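PDB 6LL8: inorganic pyrophosphatase from Shewanella sp. AS-11, which probably catalyses the hydrolysis of diphosphate to two phosphates with the help of bound divalent metal ions such as manganese or magnesium. Local coordinates for residues Y5-K10 with T62-E67; D271-E274 with P280-D283. One frame throughout, in Å; residues are numbered along the deposited sequence. Where two conformers were deposited one is given.

Contact 1 of 2, residues Y5-K10 with T62-E67. With MG (magnesium ion), chain C.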
loop_
_atom_site.group_PDB
_atom_site.type_symbol
_atom_site.label_atom_id
_atom_site.label_comp_id
_atom_site.label_asym_id
_atom_site.label_seq_id
_atom_site.Cartn_x
_atom_site.Cartn_y
_atom_site.Cartn_z
ATOM N N TYR A 5 11.936 -13.385 8.160
ATOM C CA TYR A 5 11.194 -13.069 6.934
ATOM C C TYR A 5 10.779 -11.621 6.981
ATOM O O TYR A 5 10.221 -11.156 7.973
ATOM C CB TYR A 5 9.986 -13.987 6.786
ATOM C CG TYR A 5 10.373 -15.391 6.441
ATOM C CD1 TYR A 5 10.550 -15.768 5.130
ATOM C CD2 TYR A 5 10.536 -16.345 7.418
ATOM C CE1 TYR A 5 10.924 -17.051 4.790
ATOM C CE2 TYR A 5 10.902 -17.636 7.090
ATOM C CZ TYR A 5 11.092 -17.992 5.777
ATOM O OH TYR A 5 11.434 -19.271 5.454
ATOM N N VAL A 6 11.005 -10.933 5.879
ATOM C CA VAL A 6 10.640 -9.522 5.704
ATOM C C VAL A 6 9.429 -9.475 4.799
ATOM O O VAL A 6 9.526 -9.958 3.656
ATOM C CB VAL A 6 11.815 -8.716 5.131
ATOM C CG1 VAL A 6 11.438 -7.244 5.122
ATOM C CG2 VAL A 6 13.096 -8.952 5.914
ATOM N N VAL A 7 8.295 -8.991 5.286
ATOM C CA VAL A 7 7.041 -9.168 4.526
ATOM C C VAL A 7 6.105 -7.988 4.781
ATOM O O VAL A 7 5.886 -7.549 5.915
ATOM C CB VAL A 7 6.411 -10.519 4.816
ATOM C CG1 VAL A 7 6.036 -10.665 6.246
ATOM C CG2 VAL A 7 5.213 -10.781 3.936
ATOM N N GLY A 8 5.537 -7.528 3.684
ATOM C CA GLY A 8 4.566 -6.437 3.692
ATOM C C GLY A 8 3.142 -6.914 3.785
ATOM O O GLY A 8 2.854 -8.035 4.176
ATOM N N HIS A 9 2.223 -6.009 3.485
ATOM C CA HIS A 9 0.807 -6.304 3.733
ATOM C C HIS A 9 0.263 -7.367 2.796
ATOM O O HIS A 9 0.714 -7.519 1.655
ATOM C CB HIS A 9 -0.062 -5.035 3.745
ATOM C CG HIS A 9 0.045 -4.088 2.593
ATOM N ND1 HIS A 9 -0.515 -4.324 1.346
ATOM C CD2 HIS A 9 0.603 -2.854 2.521
ATOM C CE1 HIS A 9 -0.247 -3.241 0.575
ATOM N NE2 HIS A 9 0.433 -2.331 1.262
ATOM N N LYS A 10 -0.812 -8.011 3.250
ATOM C CA LYS A 10 -1.699 -8.759 2.366
ATOM C C LYS A 10 -2.053 -7.886 1.170
ATOM O O LYS A 10 -2.198 -6.681 1.306
ATOM C CB LYS A 10 -2.952 -9.183 3.119
ATOM C CG LYS A 10 -2.812 -10.361 4.062
ATOM C CD LYS A 10 -4.126 -10.808 4.650
ATOM C CE LYS A 10 -4.022 -12.128 5.371
ATOM N NZ LYS A 10 -5.385 -12.508 5.829
ATOM N N THR A 62 2.721 -17.849 3.262
ATOM C CA THR A 62 1.529 -17.382 4.000
ATOM C C THR A 62 1.553 -17.785 5.476
ATOM O O THR A 62 0.800 -17.147 6.246
ATOM C CB THR A 62 0.253 -17.793 3.292
ATOM O OG1 THR A 62 0.245 -19.196 3.118
ATOM C CG2 THR A 62 0.130 -17.099 1.961
ATOM N N SER A 63 2.313 -18.779 5.875
ATOM C CA SER A 63 2.356 -19.184 7.296
ATOM C C SER A 63 3.722 -18.863 7.878
ATOM O O SER A 63 4.768 -19.204 7.307
ATOM C CB SER A 63 1.983 -20.593 7.504
ATOM O OG SER A 63 2.431 -21.015 8.775
ATOM N N TYR A 64 3.667 -18.201 9.008
ATOM C CA TYR A 64 4.880 -17.691 9.668
ATOM C C TYR A 64 4.948 -18.099 11.132
ATOM O O TYR A 64 5.849 -17.649 11.842
ATOM C CB TYR A 64 4.951 -16.160 9.578
ATOM C CG TYR A 64 5.124 -15.697 8.164
ATOM C CD1 TYR A 64 4.038 -15.627 7.326
ATOM C CD2 TYR A 64 6.367 -15.362 7.647
ATOM C CE1 TYR A 64 4.164 -15.226 6.020
ATOM C CE2 TYR A 64 6.504 -14.946 6.335
ATOM C CZ TYR A 64 5.400 -14.859 5.519
ATOM O OH TYR A 64 5.531 -14.463 4.217
ATOM N N ALA A 65 4.094 -19.005 11.595
ATOM C CA ALA A 65 4.198 -19.463 12.987
ATOM C C ALA A 65 5.620 -19.960 13.249
ATOM O O ALA A 65 6.182 -20.715 12.424
ATOM C CB ALA A 65 3.222 -20.564 13.269
ATOM N N GLY A 66 6.192 -19.589 14.391
ATOM C CA GLY A 66 7.529 -20.033 14.786
ATOM C C GLY A 66 8.654 -19.230 14.159
ATOM O O GLY A 66 9.810 -19.488 14.488
ATOM N N GLU A 67 8.344 -18.336 13.244
ATOM C CA GLU A 67 9.349 -17.529 12.534
ATOM C C GLU A 67 9.541 -16.193 13.216
ATOM O O GLU A 67 8.675 -15.765 13.991
ATOM C CB GLU A 67 8.922 -17.291 11.091
ATOM C CG GLU A 67 8.643 -18.553 10.294
ATOM C CD GLU A 67 9.833 -19.454 10.022
ATOM O OE1 GLU A 67 10.980 -19.048 10.232
ATOM O OE2 GLU A 67 9.609 -20.569 9.554
HETATM MG MG MG C . 1.510 -0.507 0.609
HETATM O O HOH W 1 10.152 -21.338 6.791
#

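Contact 2 of 2, residues D271-E274 with P280-D283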
loop_
_atom_site.group_PDB
_atom_site.type_symbol
_atom_site.label_atom_id
_atom_site.label_comp_id
_atom_site.label_asym_id
_atom_site.label_seq_id
_atom_site.Cartn_x
_atom_site.Cartn_y
_atom_site.Cartn_z
ATOM N N ASP A 271 -25.428 6.868 6.421
ATOM C CA ASP A 271 -24.864 8.243 6.388
ATOM C C ASP A 271 -23.337 8.216 6.553
ATOM O O ASP A 271 -22.744 9.208 7.000
ATOM C CB ASP A 271 -25.523 9.111 7.451
ATOM C CG ASP A 271 -25.312 8.597 8.862
ATOM O OD1 ASP A 271 -24.750 7.491 9.024
ATOM O OD2 ASP A 271 -25.747 9.309 9.796
ATOM N N LEU A 272 -22.697 7.114 6.171
ATOM C CA LEU A 272 -21.250 6.926 6.453
ATOM C C LEU A 272 -20.444 8.125 5.964
ATOM O O LEU A 272 -19.644 8.657 6.758
ATOM C CB LEU A 272 -20.771 5.662 5.741
ATOM C CG LEU A 272 -19.340 5.266 6.098
ATOM C CD1 LEU A 272 -19.252 4.716 7.498
ATOM C CD2 LEU A 272 -18.784 4.256 5.110
ATOM N N THR A 273 -20.535 8.505 4.693
ATOM C CA THR A 273 -19.632 9.553 4.157
ATOM C C THR A 273 -20.091 10.944 4.586
ATOM O O THR A 273 -19.239 11.824 4.751
ATOM C CB THR A 273 -19.419 9.443 2.646
ATOM O OG1 THR A 273 -20.643 9.643 1.957
ATOM C CG2 THR A 273 -18.854 8.100 2.239
ATOM N N GLU A 274 -21.383 11.135 4.809
ATOM C CA GLU A 274 -21.867 12.393 5.418
ATOM C C GLU A 274 -21.164 12.590 6.768
ATOM O O GLU A 274 -20.622 13.673 7.007
ATOM C CB GLU A 274 -23.394 12.341 5.541
ATOM C CG GLU A 274 -24.026 13.601 6.119
ATOM C CD GLU A 274 -25.503 13.791 5.791
ATOM O OE1 GLU A 274 -26.229 12.784 5.634
ATOM O OE2 GLU A 274 -25.923 14.952 5.686
ATOM N N PRO A 280 -22.221 13.615 1.547
ATOM C CA PRO A 280 -23.116 12.480 1.483
ATOM C C PRO A 280 -22.972 11.736 0.160
ATOM O O PRO A 280 -22.764 12.328 -0.888
ATOM C CB PRO A 280 -24.523 13.064 1.564
ATOM C CG PRO A 280 -24.352 14.492 1.129
ATOM C CD PRO A 280 -22.965 14.888 1.590
ATOM N N THR A 281 -23.128 10.427 0.241
ATOM C CA THR A 281 -23.265 9.645 -0.996
ATOM C C THR A 281 -24.651 9.905 -1.573
ATOM O O THR A 281 -25.635 10.129 -0.841
ATOM C CB THR A 281 -23.052 8.158 -0.783
ATOM O OG1 THR A 281 -23.760 7.768 0.365
ATOM C CG2 THR A 281 -21.622 7.806 -0.548
ATOM N N VAL A 282 -24.711 9.763 -2.873
ATOM C CA VAL A 282 -25.965 9.783 -3.642
ATOM C C VAL A 282 -25.950 8.490 -4.440
ATOM O O VAL A 282 -25.037 8.289 -5.260
ATOM C CB VAL A 282 -26.064 11.007 -4.554
ATOM C CG1 VAL A 282 -27.359 10.933 -5.338
ATOM C CG2 VAL A 282 -25.957 12.304 -3.767
ATOM N N ASP A 283 -26.944 7.647 -4.183
ATOM C CA ASP A 283 -27.034 6.287 -4.759
ATOM C C ASP A 283 -25.647 5.637 -4.752
ATOM O O ASP A 283 -25.216 5.078 -5.762
ATOM C CB ASP A 283 -27.658 6.328 -6.138
ATOM C CG ASP A 283 -29.107 6.752 -6.113
ATOM O OD1 ASP A 283 -29.708 6.831 -5.007
ATOM O OD2 ASP A 283 -29.605 6.991 -7.186
HETATM O O HOH W 2 -22.446 7.074 2.831
HETATM O O HOH W 3 -23.608 9.634 3.344
#

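Contact 1 of 2, residues Y5-K10 with T62-E67
Glu67 meets the ring of Tyr5 in two ways at once: OE1 sits in the ring plane, 3.4 Å from Tyr5 CE2 at the edge, while OE2 is tied to the phenol end by a water. That water lies 2.8 Å from Tyr5 OH and donates to Glu67 OE2. The carboxylate is turned 86° from the ring, and a bend in the glutamate chain (chi2 -66°) turns it to the CE2 edge. With an alanine here, the water on Tyr5 OH would probably lose its carboxylate acceptor, and a gap would open beside that edge of the ring. Glu67 closes a type II turn that starts at Tyr64, with Gly66 taking the positive phi.

The second tyrosine completes the grip. Tyr64 turns its edge to the face of Tyr5 in an offset edge-to-face pair, the planes 83° apart and the ring centroids 5.7 Å apart. Closest is Tyr64 CE2, 3.6 Å from Tyr5 CB, which lies in the plane of the Tyr64 ring. Tyr64 OH comes to 3.7 Å from Val7 CG2 and is hydrogen-bonded to Lys61 O; Lys61 also makes cation-pi contacts with both tyrosine rings.

Just past Val7 the chain enters the active site. His9 NE2 holds a magnesium ion at 2.2 Å, shared with Asp13 and Asp73, while ND1 is hydrogen-bonded to Lys10 O, which helps fix the imidazole's rotation.

Strand 4-7 runs between strands 34-38 and 68-72 of the parallel sheet in the DHH region. Tyr64 packs on Ala37 and Val69 of these neighbours, and Val6, pointing away from the contact, meets Leu23 and Ala24 of helix 14-29.

Contact 2 of 2, residues D271-E274 with P280-D283
Thr273 and Thr281 cross at about a right angle, with the hydroxyl of the first against the methyl of the second: Thr273 OG1 is 3.3 Å from Thr281 CG2. The two methyls stand further apart, CG2 of Thr273 to CG2 of Thr281 being 3.9 Å. Because OG1 of Thr273 lies between its backbone N and carbonyl carbon (chi1 63°), it faces the returning chain, where it hydrogen-bonds Lys279 O. Beside this pair the contact is looser, with Glu274 CB 4.2 Å from Pro280 CB.

Two waters bridge the segments. One accepts from Thr273 N at 3.0 Å and is also hydrogen-bonded to Thr281 OG1, 2.9 Å away. The other accepts from both Glu274 N, at 3.1 Å, and Thr281 N. Thr273 and Thr281 both pack on Val265 and Val286, so the helix start and the returning loop both lie against strands 260-267 and 285-289.

Amide groups in the first turn of helix 272-277 thus find their acceptors in water. The two segments are matched largely through solvent, with few apolar atoms meeting directly.

How the contacts relate
From the N terminus, strand 4-7 opens contact 1, and the chain passes through helix 14-29, strand 34-38, helix 44-53 and strand 59-60 before 62-67 returns to close it, just ahead of strand 68-72. The loop so closed supplies two strands of the parallel sheet of the DHH region, together with two helices; its start, from His9 on, reaches the metal site. Contact 2 comes much later and is far shorter: helix 272-277 follows strand 260-267, and the loop at 280-283 folds back before strand 285-289 in the DHHA2 region. The two loops follow in series, neither nested nor crossed. Their centres are about 37 Å apart and their nearest atoms about 20 Å, so they do not touch, and each belongs to a different sheet region.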